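Local coordinates for protein diketoreductase (PDB 4E12) that reduces dicarbonyl compounds with NADH and probably acts as a (3S)-3-hydroxyacyl-CoA dehydrogenase in fatty acid beta-oxidation, at residues Thr12-Gln22 / Ala43-Tyr54; Val30-Leu40 / Gly72-Ala82. All coordinates share one frame; numbering follows the deposited sequence.

Contact 1 (Thr12-Gln22 / Ala43-Tyr54); sequences TGVLGSQIAFQ and AKKRFEGLAAVY. With SO4 (sulfate ion), chain H.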
loop_
_atom_site.group_PDB
_atom_site.type_symbol
_atom_site.label_atom_id
_atom_site.label_comp_id
_atom_site.label_asym_id
_atom_site.label_seq_id
_atom_site.Cartn_x
_atom_site.Cartn_y
_atom_site.Cartn_z
ATOM N N THR A 12 -8.168 2.456 -30.769
ATOM C CA THR A 12 -7.252 1.356 -30.992
ATOM C C THR A 12 -5.873 1.678 -30.474
ATOM O O THR A 12 -4.875 1.167 -30.991
ATOM C CB THR A 12 -7.170 0.999 -32.479
ATOM O OG1 THR A 12 -6.741 2.145 -33.238
ATOM C CG2 THR A 12 -8.532 0.534 -32.969
ATOM N N GLY A 13 -5.828 2.539 -29.461
ATOM C CA GLY A 13 -4.574 2.874 -28.810
ATOM C C GLY A 13 -4.054 1.762 -27.927
ATOM O O GLY A 13 -4.455 0.606 -28.080
ATOM N N VAL A 14 -3.154 2.100 -27.009
ATOM C CA VAL A 14 -2.589 1.117 -26.088
ATOM C C VAL A 14 -3.681 0.317 -25.362
ATOM O O VAL A 14 -3.646 -0.917 -25.353
ATOM C CB VAL A 14 -1.658 1.804 -25.055
ATOM C CG1 VAL A 14 -1.208 0.809 -24.002
ATOM C CG2 VAL A 14 -0.444 2.407 -25.763
ATOM N N LEU A 15 -4.655 1.019 -24.778
ATOM C CA LEU A 15 -5.719 0.372 -24.017
ATOM C C LEU A 15 -6.784 -0.260 -24.911
ATOM O O LEU A 15 -7.203 -1.386 -24.660
ATOM C CB LEU A 15 -6.377 1.336 -23.036
ATOM C CG LEU A 15 -5.479 1.883 -21.923
ATOM C CD1 LEU A 15 -6.170 3.021 -21.178
ATOM C CD2 LEU A 15 -5.104 0.753 -20.980
ATOM N N GLY A 16 -7.248 0.461 -25.920
ATOM C CA GLY A 16 -8.252 -0.103 -26.807
ATOM C C GLY A 16 -7.796 -1.370 -27.518
ATOM O O GLY A 16 -8.576 -2.304 -27.718
ATOM N N SER A 17 -6.536 -1.415 -27.918
ATOM C CA SER A 17 -6.066 -2.585 -28.660
ATOM C C SER A 17 -5.962 -3.802 -27.739
ATOM O O SER A 17 -6.291 -4.911 -28.156
ATOM C CB SER A 17 -4.742 -2.332 -29.386
ATOM O OG SER A 17 -3.698 -2.114 -28.464
ATOM N N GLN A 18 -5.524 -3.611 -26.495
ATOM C CA GLN A 18 -5.478 -4.734 -25.546
ATOM C C GLN A 18 -6.876 -5.259 -25.242
ATOM O O GLN A 18 -7.094 -6.469 -25.158
ATOM C CB GLN A 18 -4.816 -4.320 -24.235
ATOM C CG GLN A 18 -3.383 -3.911 -24.400
ATOM C CD GLN A 18 -2.702 -3.564 -23.096
ATOM O OE1 GLN A 18 -2.944 -4.178 -22.054
ATOM N NE2 GLN A 18 -1.844 -2.568 -23.150
ATOM N N ILE A 19 -7.825 -4.347 -25.054
ATOM C CA ILE A 19 -9.186 -4.738 -24.729
ATOM C C ILE A 19 -9.776 -5.517 -25.897
ATOM O O ILE A 19 -10.419 -6.553 -25.710
ATOM C CB ILE A 19 -10.070 -3.498 -24.443
ATOM C CG1 ILE A 19 -9.575 -2.775 -23.182
ATOM C CG2 ILE A 19 -11.533 -3.911 -24.344
ATOM C CD1 ILE A 19 -10.275 -1.447 -22.897
ATOM N N ALA A 20 -9.542 -5.006 -27.098
ATOM C CA ALA A 20 -10.045 -5.633 -28.308
ATOM C C ALA A 20 -9.423 -7.005 -28.495
ATOM O O ALA A 20 -10.130 -7.970 -28.800
ATOM C CB ALA A 20 -9.787 -4.736 -29.510
ATOM N N PHE A 21 -8.114 -7.112 -28.266
ATOM C CA PHE A 21 -7.424 -8.364 -28.493
ATOM C C PHE A 21 -7.803 -9.410 -27.467
ATOM O O PHE A 21 -8.076 -10.546 -27.833
ATOM C CB PHE A 21 -5.899 -8.210 -28.552
ATOM C CG PHE A 21 -5.218 -9.410 -29.143
ATOM C CD1 PHE A 21 -5.005 -9.489 -30.519
ATOM C CD2 PHE A 21 -4.801 -10.470 -28.333
ATOM C CE1 PHE A 21 -4.379 -10.618 -31.091
ATOM C CE2 PHE A 21 -4.179 -11.595 -28.886
ATOM C CZ PHE A 21 -3.965 -11.670 -30.265
ATOM N N GLN A 22 -7.800 -9.044 -26.191
ATOM C CA GLN A 22 -8.264 -9.930 -25.131
ATOM C C GLN A 22 -9.667 -10.462 -25.449
ATOM O O GLN A 22 -9.968 -11.645 -25.267
ATOM C CB GLN A 22 -8.278 -9.178 -23.786
ATOM C CG GLN A 22 -8.637 -10.048 -22.566
ATOM C CD GLN A 22 -7.561 -11.055 -22.175
ATOM O OE1 GLN A 22 -6.484 -11.112 -22.774
ATOM N NE2 GLN A 22 -7.853 -11.856 -21.158
ATOM N N ALA A 43 -3.452 0.067 -35.759
ATOM C CA ALA A 43 -4.143 -0.876 -34.882
ATOM C C ALA A 43 -3.767 -2.301 -35.248
ATOM O O ALA A 43 -3.504 -3.130 -34.367
ATOM C CB ALA A 43 -5.653 -0.692 -34.986
ATOM N N LYS A 44 -3.752 -2.588 -36.549
ATOM C CA LYS A 44 -3.351 -3.906 -37.016
ATOM C C LYS A 44 -1.942 -4.201 -36.506
ATOM O O LYS A 44 -1.676 -5.293 -36.005
ATOM C CB LYS A 44 -3.421 -4.008 -38.544
ATOM C CG LYS A 44 -3.076 -5.396 -39.069
ATOM C CD LYS A 44 -3.203 -5.465 -40.573
ATOM C CE LYS A 44 -2.743 -6.812 -41.097
ATOM N NZ LYS A 44 -2.826 -6.880 -42.585
ATOM N N LYS A 45 -1.051 -3.221 -36.587
ATOM C CA LYS A 45 0.282 -3.375 -36.015
ATOM C C LYS A 45 0.232 -3.651 -34.509
ATOM O O LYS A 45 0.945 -4.533 -34.022
ATOM C CB LYS A 45 1.179 -2.170 -36.336
ATOM C CG LYS A 45 1.437 -1.998 -37.831
ATOM C CD LYS A 45 2.222 -0.726 -38.129
ATOM C CE LYS A 45 2.392 -0.517 -39.630
ATOM N NZ LYS A 45 3.145 0.734 -39.945
ATOM N N ARG A 46 -0.601 -2.933 -33.756
ATOM C CA ARG A 46 -0.656 -3.222 -32.324
ATOM C C ARG A 46 -1.158 -4.640 -32.112
ATOM O O ARG A 46 -0.664 -5.353 -31.238
ATOM C CB ARG A 46 -1.535 -2.244 -31.547
ATOM C CG ARG A 46 -1.007 -0.817 -31.510
ATOM C CD ARG A 46 -1.802 0.050 -30.550
ATOM N NE ARG A 46 -1.223 1.384 -30.441
ATOM C CZ ARG A 46 -1.534 2.406 -31.233
ATOM N NH1 ARG A 46 -2.427 2.254 -32.203
ATOM N NH2 ARG A 46 -0.952 3.584 -31.060
ATOM N N PHE A 47 -2.143 -5.044 -32.907
ATOM C CA PHE A 47 -2.701 -6.388 -32.768
ATOM C C PHE A 47 -1.672 -7.462 -33.092
ATOM O O PHE A 47 -1.615 -8.497 -32.426
ATOM C CB PHE A 47 -3.938 -6.586 -33.643
ATOM C CG PHE A 47 -5.141 -5.810 -33.206
ATOM C CD1 PHE A 47 -5.457 -5.663 -31.857
ATOM C CD2 PHE A 47 -5.971 -5.226 -34.153
ATOM C CE1 PHE A 47 -6.579 -4.945 -31.465
ATOM C CE2 PHE A 47 -7.091 -4.512 -33.771
ATOM C CZ PHE A 47 -7.399 -4.367 -32.425
ATOM N N GLU A 48 -0.861 -7.234 -34.118
ATOM C CA GLU A 48 0.178 -8.196 -34.455
ATOM C C GLU A 48 1.157 -8.380 -33.296
ATOM O O GLU A 48 1.489 -9.514 -32.935
ATOM C CB GLU A 48 0.884 -7.787 -35.745
ATOM C CG GLU A 48 -0.053 -7.884 -36.925
ATOM C CD GLU A 48 0.481 -7.264 -38.193
ATOM O OE1 GLU A 48 1.390 -6.410 -38.124
ATOM O OE2 GLU A 48 -0.034 -7.631 -39.268
ATOM N N GLY A 49 1.608 -7.271 -32.710
ATOM C CA GLY A 49 2.452 -7.351 -31.524
ATOM C C GLY A 49 1.804 -8.067 -30.345
ATOM O O GLY A 49 2.439 -8.885 -29.667
ATOM N N LEU A 50 0.533 -7.755 -30.084
ATOM C CA LEU A 50 -0.200 -8.425 -29.018
ATOM C C LEU A 50 -0.288 -9.926 -29.267
ATOM O O LEU A 50 -0.167 -10.713 -28.328
ATOM C CB LEU A 50 -1.594 -7.799 -28.813
ATOM C CG LEU A 50 -1.619 -6.354 -28.283
ATOM C CD1 LEU A 50 -3.018 -5.757 -28.358
ATOM C CD2 LEU A 50 -1.092 -6.313 -26.853
ATOM N N ALA A 51 -0.491 -10.332 -30.523
ATOM C CA ALA A 51 -0.558 -11.753 -30.851
ATOM C C ALA A 51 0.740 -12.427 -30.439
ATOM O O ALA A 51 0.733 -13.522 -29.869
ATOM C CB ALA A 51 -0.799 -11.949 -32.344
ATOM N N ALA A 52 1.848 -11.756 -30.728
ATOM C CA ALA A 52 3.181 -12.242 -30.392
ATOM C C ALA A 52 3.374 -12.378 -28.876
ATOM O O ALA A 52 3.874 -13.400 -28.392
ATOM C CB ALA A 52 4.233 -11.308 -30.979
ATOM N N VAL A 53 2.989 -11.345 -28.134
ATOM C CA VAL A 53 3.058 -11.379 -26.674
ATOM C C VAL A 53 2.217 -12.534 -26.139
ATOM O O VAL A 53 2.662 -13.308 -25.286
ATOM C CB VAL A 53 2.505 -10.071 -26.053
ATOM C CG1 VAL A 53 2.592 -10.127 -24.532
ATOM C CG2 VAL A 53 3.246 -8.867 -26.607
ATOM N N TYR A 54 0.986 -12.641 -26.619
ATOM C CA TYR A 54 0.112 -13.709 -26.154
ATOM C C TYR A 54 0.713 -15.077 -26.368
ATOM O O TYR A 54 0.772 -15.887 -25.440
ATOM C CB TYR A 54 -1.273 -13.631 -26.789
ATOM C CG TYR A 54 -2.193 -12.682 -26.065
ATOM C CD1 TYR A 54 -3.468 -13.086 -25.665
ATOM C CD2 TYR A 54 -1.787 -11.379 -25.772
ATOM C CE1 TYR A 54 -4.317 -12.214 -24.992
ATOM C CE2 TYR A 54 -2.621 -10.498 -25.106
ATOM C CZ TYR A 54 -3.888 -10.922 -24.717
ATOM O OH TYR A 54 -4.710 -10.050 -24.060
HETATM S S SO4 H . -4.266 5.164 -25.510
HETATM O O1 SO4 H . -3.922 5.766 -24.208
HETATM O O2 SO4 H . -4.937 3.870 -25.279
HETATM O O3 SO4 H . -5.161 6.067 -26.253
HETATM O O4 SO4 H . -3.030 4.954 -26.290
HETATM O O HOH W 1 -4.485 3.023 -34.107
#

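Contact 2 (Val30-Leu40 / Gly72-Ala82); sequences VTAYDINTDAL and GIRYSDDLAQA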
loop_
_atom_site.group_PDB
_atom_site.type_symbol
_atom_site.label_atom_id
_atom_site.label_comp_id
_atom_site.label_asym_id
_atom_site.label_seq_id
_atom_site.Cartn_x
_atom_site.Cartn_y
_atom_site.Cartn_z
ATOM N N VAL A 30 -15.217 -9.376 -32.648
ATOM C CA VAL A 30 -14.729 -8.047 -32.318
ATOM C C VAL A 30 -14.595 -7.188 -33.556
ATOM O O VAL A 30 -14.044 -7.619 -34.578
ATOM C CB VAL A 30 -13.374 -8.136 -31.594
ATOM C CG1 VAL A 30 -12.743 -6.765 -31.391
ATOM C CG2 VAL A 30 -13.559 -8.819 -30.247
ATOM N N THR A 31 -15.108 -5.970 -33.446
ATOM C CA THR A 31 -14.835 -4.931 -34.428
ATOM C C THR A 31 -14.024 -3.837 -33.733
ATOM O O THR A 31 -14.424 -3.338 -32.677
ATOM C CB THR A 31 -16.136 -4.301 -34.950
ATOM O OG1 THR A 31 -16.947 -5.312 -35.559
ATOM C CG2 THR A 31 -15.830 -3.219 -35.976
ATOM N N ALA A 32 -12.880 -3.481 -34.306
ATOM C CA ALA A 32 -12.075 -2.385 -33.779
ATOM C C ALA A 32 -12.350 -1.142 -34.605
ATOM O O ALA A 32 -12.181 -1.154 -35.826
ATOM C CB ALA A 32 -10.591 -2.747 -33.866
ATOM N N TYR A 33 -12.763 -0.067 -33.940
ATOM C CA TYR A 33 -13.112 1.157 -34.633
ATOM C C TYR A 33 -12.083 2.260 -34.380
ATOM O O TYR A 33 -11.577 2.433 -33.263
ATOM C CB TYR A 33 -14.511 1.644 -34.243
ATOM C CG TYR A 33 -14.712 3.068 -34.681
ATOM C CD1 TYR A 33 -15.114 3.365 -35.980
ATOM C CD2 TYR A 33 -14.490 4.125 -33.799
ATOM C CE1 TYR A 33 -15.288 4.680 -36.392
ATOM C CE2 TYR A 33 -14.658 5.440 -34.200
ATOM C CZ TYR A 33 -15.058 5.710 -35.493
ATOM O OH TYR A 33 -15.229 7.010 -35.886
ATOM N N ASP A 34 -11.757 2.996 -35.429
ATOM C CA ASP A 34 -10.916 4.169 -35.260
ATOM C C ASP A 34 -11.170 5.104 -36.439
ATOM O O ASP A 34 -11.951 4.770 -37.340
ATOM C CB ASP A 34 -9.452 3.788 -35.101
ATOM C CG ASP A 34 -8.685 4.783 -34.234
ATOM O OD1 ASP A 34 -8.996 5.987 -34.259
ATOM O OD2 ASP A 34 -7.781 4.357 -33.497
ATOM N N ILE A 35 -10.521 6.260 -36.448
ATOM C CA ILE A 35 -11.027 7.369 -37.259
ATOM C C ILE A 35 -10.714 7.294 -38.744
ATOM O O ILE A 35 -11.475 7.815 -39.557
ATOM C CB ILE A 35 -10.617 8.740 -36.683
ATOM C CG1 ILE A 35 -9.096 8.905 -36.706
ATOM C CG2 ILE A 35 -11.143 8.875 -35.266
ATOM C CD1 ILE A 35 -8.618 10.238 -36.135
ATOM N N ASN A 36 -9.615 6.662 -39.132
ATOM C CA ASN A 36 -9.322 6.565 -40.552
ATOM C C ASN A 36 -8.482 5.335 -40.817
ATOM O O ASN A 36 -8.232 4.557 -39.889
ATOM C CB ASN A 36 -8.670 7.859 -41.069
ATOM C CG ASN A 36 -7.385 8.195 -40.353
ATOM O OD1 ASN A 36 -6.723 7.318 -39.799
ATOM N ND2 ASN A 36 -7.026 9.476 -40.344
ATOM N N THR A 37 -8.059 5.137 -42.062
ATOM C CA THR A 37 -7.345 3.917 -42.399
ATOM C C THR A 37 -5.920 3.961 -41.853
ATOM O O THR A 37 -5.329 2.915 -41.580
ATOM C CB THR A 37 -7.311 3.633 -43.913
ATOM O OG1 THR A 37 -6.502 4.612 -44.568
ATOM C CG2 THR A 37 -8.715 3.668 -44.492
ATOM N N ASP A 38 -5.361 5.160 -41.700
ATOM C CA ASP A 38 -4.061 5.286 -41.048
ATOM C C ASP A 38 -4.095 4.759 -39.607
ATOM O O ASP A 38 -3.200 4.014 -39.197
ATOM C CB ASP A 38 -3.566 6.732 -41.044
ATOM C CG ASP A 38 -3.100 7.196 -42.410
ATOM O OD1 ASP A 38 -2.916 6.346 -43.312
ATOM O OD2 ASP A 38 -2.905 8.418 -42.571
ATOM N N ALA A 39 -5.098 5.161 -38.834
ATOM C CA ALA A 39 -5.233 4.660 -37.466
ATOM C C ALA A 39 -5.525 3.157 -37.475
ATOM O O ALA A 39 -5.078 2.412 -36.598
ATOM C CB ALA A 39 -6.341 5.398 -36.747
ATOM N N LEU A 40 -6.295 2.703 -38.452
ATOM C CA LEU A 40 -6.599 1.275 -38.539
ATOM C C LEU A 40 -5.373 0.446 -38.908
ATOM O O LEU A 40 -5.235 -0.695 -38.458
ATOM C CB LEU A 40 -7.747 1.017 -39.512
ATOM C CG LEU A 40 -9.118 1.530 -39.090
ATOM C CD1 LEU A 40 -10.088 1.304 -40.227
ATOM C CD2 LEU A 40 -9.589 0.827 -37.831
ATOM N N GLY A 72 -9.351 -12.824 -37.057
ATOM C CA GLY A 72 -10.795 -12.695 -36.980
ATOM C C GLY A 72 -11.317 -11.298 -36.652
ATOM O O GLY A 72 -12.523 -11.065 -36.732
ATOM N N ILE A 73 -10.429 -10.376 -36.280
ATOM C CA ILE A 73 -10.809 -9.001 -35.917
ATOM C C ILE A 73 -11.238 -8.180 -37.142
ATOM O O ILE A 73 -10.538 -8.138 -38.156
ATOM C CB ILE A 73 -9.639 -8.270 -35.205
ATOM C CG1 ILE A 73 -9.396 -8.896 -33.829
ATOM C CG2 ILE A 73 -9.913 -6.778 -35.125
ATOM C CD1 ILE A 73 -8.153 -8.435 -33.145
ATOM N N ARG A 74 -12.390 -7.531 -37.042
ATOM C CA ARG A 74 -12.882 -6.679 -38.127
ATOM C C ARG A 74 -12.484 -5.223 -37.844
ATOM O O ARG A 74 -12.579 -4.769 -36.703
ATOM C CB ARG A 74 -14.403 -6.831 -38.243
ATOM C CG ARG A 74 -15.028 -6.118 -39.438
ATOM C CD ARG A 74 -16.485 -6.529 -39.669
ATOM N NE ARG A 74 -17.396 -6.088 -38.613
ATOM C CZ ARG A 74 -18.103 -4.961 -38.656
ATOM N NH1 ARG A 74 -18.008 -4.148 -39.702
ATOM N NH2 ARG A 74 -18.913 -4.640 -37.654
ATOM N N TYR A 75 -12.027 -4.507 -38.868
ATOM C CA TYR A 75 -11.595 -3.124 -38.711
ATOM C C TYR A 75 -12.589 -2.233 -39.396
ATOM O O TYR A 75 -13.038 -2.538 -40.505
ATOM C CB TYR A 75 -10.241 -2.892 -39.381
ATOM C CG TYR A 75 -9.146 -3.766 -38.858
ATOM C CD1 TYR A 75 -8.226 -3.270 -37.937
ATOM C CD2 TYR A 75 -9.021 -5.088 -39.277
ATOM C CE1 TYR A 75 -7.203 -4.062 -37.447
ATOM C CE2 TYR A 75 -8.002 -5.899 -38.783
ATOM C CZ TYR A 75 -7.099 -5.372 -37.870
ATOM O OH TYR A 75 -6.084 -6.135 -37.366
ATOM N N SER A 76 -12.907 -1.117 -38.759
ATOM C CA SER A 76 -13.895 -0.207 -39.330
ATOM C C SER A 76 -13.538 1.247 -39.026
ATOM O O SER A 76 -13.059 1.550 -37.928
ATOM C CB SER A 76 -15.264 -0.530 -38.735
ATOM O OG SER A 76 -16.277 0.286 -39.288
ATOM N N ASP A 77 -13.761 2.144 -39.990
ATOM C CA ASP A 77 -13.662 3.569 -39.687
ATOM C C ASP A 77 -14.973 4.261 -40.006
ATOM O O ASP A 77 -15.017 5.461 -40.288
ATOM C CB ASP A 77 -12.462 4.251 -40.364
ATOM C CG ASP A 77 -12.560 4.298 -41.882
ATOM O OD1 ASP A 77 -13.499 3.719 -42.486
ATOM O OD2 ASP A 77 -11.661 4.929 -42.479
ATOM N N ASP A 78 -16.046 3.485 -39.950
ATOM C CA ASP A 78 -17.387 3.999 -40.156
ATOM C C ASP A 78 -18.188 3.626 -38.912
ATOM O O ASP A 78 -18.614 2.482 -38.769
ATOM C CB ASP A 78 -17.985 3.336 -41.403
ATOM C CG ASP A 78 -19.394 3.820 -41.716
ATOM O OD1 ASP A 78 -20.016 4.495 -40.869
ATOM O OD2 ASP A 78 -19.875 3.513 -42.825
ATOM N N LEU A 79 -18.384 4.585 -38.009
ATOM C CA LEU A 79 -18.992 4.292 -36.706
ATOM C C LEU A 79 -20.334 3.558 -36.834
ATOM O O LEU A 79 -20.568 2.547 -36.160
ATOM C CB LEU A 79 -19.128 5.582 -35.879
ATOM C CG LEU A 79 -19.626 5.473 -34.440
ATOM C CD1 LEU A 79 -18.737 4.529 -33.642
ATOM C CD2 LEU A 79 -19.631 6.856 -33.807
ATOM N N ALA A 80 -21.209 4.055 -37.710
ATOM C CA ALA A 80 -22.514 3.443 -37.927
ATOM C C ALA A 80 -22.375 1.964 -38.275
ATOM O O ALA A 80 -23.080 1.121 -37.714
ATOM C CB ALA A 80 -23.262 4.181 -39.041
ATOM N N GLN A 81 -21.473 1.658 -39.207
ATOM C CA GLN A 81 -21.218 0.280 -39.620
ATOM C C GLN A 81 -20.527 -0.503 -38.505
ATOM O O GLN A 81 -20.792 -1.692 -38.316
ATOM C CB GLN A 81 -20.343 0.256 -40.881
ATOM C CG GLN A 81 -21.026 0.860 -42.102
ATOM C CD GLN A 81 -22.299 0.111 -42.472
ATOM O OE1 GLN A 81 -22.337 -1.120 -42.432
ATOM N NE2 GLN A 81 -23.355 0.850 -42.813
ATOM N N ALA A 82 -19.634 0.164 -37.771
ATOM C CA ALA A 82 -18.884 -0.489 -36.697
ATOM C C ALA A 82 -19.784 -1.016 -35.580
ATOM O O ALA A 82 -19.454 -2.009 -34.925
ATOM C CB ALA A 82 -17.859 0.463 -36.120
HETATM O O HOH W 2 -13.404 -11.318 -33.786
HETATM O O HOH W 3 -17.272 7.424 -38.502
#

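Contact 1 (Thr12-Gln22 / Ala43-Tyr54)
Phe-21 enters helix 43-54 as a knob, its ring seated among Phe-47, Leu-50, Ala-51 and Tyr-54. Its CB rests against the CD1 methyl of Leu-50. From there CG stands anti to the backbone N (chi1 -165°), which carries the ring across the groove toward the later turns of the partner helix. Over one face, displaced toward the rim, lies Leu-50 CB, 4.2 Å from the Phe-21 ring centroid in a CH-pi contact. CD1 meets its namesake on Phe-47, CE1 approaches the Phe-47 carbonyl oxygen, and the tip, CZ, comes within 3.5 Å of Ala-51 CA. The remaining flank, CD2 and CE2, is turned edge-on to the Tyr-54 face, with CD2 above the ring centre; the Phe-21 and Tyr-54 ring planes meet at 73° in a T-shaped pair. The Tyr-54 hydroxyl in turn donates to Gln-22 OE1, although the modelled bond is too short for its length to be trusted.

The other end belongs to the glycine-rich loop of a Rossmann NAD site. Gly-13 O, at the N-cap, accepts hydrogen bonds from Ser-17 N and, at 2.8 Å, from Ser-17 OG, on opposite faces of its plane, while one face of the Arg-46 guanidinium lies over Gly-13 CA. A sulfate accepts from Val-14 N (2.9 Å to O4) and Leu-15 N (2.9 Å to O2). Both residues bind NAD, so the anion probably mimics a cofactor phosphate at the helix N terminus.

The two short helical axes approach to 9.7 Å and cross at -57°. Together they lie over strand 29-33, which Ala-20 touches through Val-30 and Phe-47 through Ala-32; helix 65-72 flanks Phe-47 and Ala-51, and Trp-149 meets the Tyr-54 ring.

Contact 2 (Val30-Leu40 / Gly72-Ala82)
Ala-32 N gives its hydrogen to Arg-74 O at 2.7 Å, the shortest of four backbone bonds that zip strand 29-33 to strand 74-76 in parallel register. Arg-74 N reaches back to Val-30 O at 3.0 Å, Ser-76 N to Ala-32 O, and Asp-34 N continues the ladder to Ser-76 O just beyond the first strand. Thr-31, Ala-32 and Tyr-33 thereby pair with Arg-74, Tyr-75 and Ser-76.

Side chains separate by face. On one, Tyr-33 has CG anti to the backbone N (chi1 165°), which lays its ring along the turn leading to helix 79-82. Leu-79 CD1 stands above the centre of that ring, 4.1 Å from the Tyr-33 centroid and only 6° off the normal, while Asp-78 N lies at the edge in the ring plane. Ala-82 CB adds a contact to Tyr-33 CD1. The turn itself is an ST turn, closed by Asp-78 N donating to Ser-76 OG at 3.3 Å. On the other face, Leu-40 brings CD2 to within 4.1 Å of Tyr-75 CB.

Asp-34 binds NAD at the strand's C-terminal end, the place where Rossmann dehydrogenases commonly hold the adenosine ribose; its OD2 is hydrogen-bonded to Thr-12 OG1. Next along, Asn-36 caps helix 37-57, its OD1 accepting from Ala-39 N.

Strand 74-76 is an edge strand of the sheet within this chain, whereas strand 29-33 also bonds to strand 6-10. Helices 14-25 and 37-57 pack on the face bearing Ala-32, and helix 97-110 meets Leu-79 on the other.

Contact 1 is the more deeply buried of the two: helix packs on helix through apolar and aromatic side chains, with polar groups at its two ends, the glycine-rich loop and the Tyr-54 hydroxyl. Contact 2, only partly buried, lies at the sheet's margin and is held chiefly by main-chain bonds between strands. Both draw on helix 37-57, whose first turn belongs to contact 2 and whose middle belongs to contact 1, and helix 14-25 is followed in the chain by strand 29-33. They meet at their NAD-binding residues, and again where Phe-47 packs against the Tyr-75 hydroxyl. The pair thus illustrates how one Rossmann unit combines helix packing with sheet pairing.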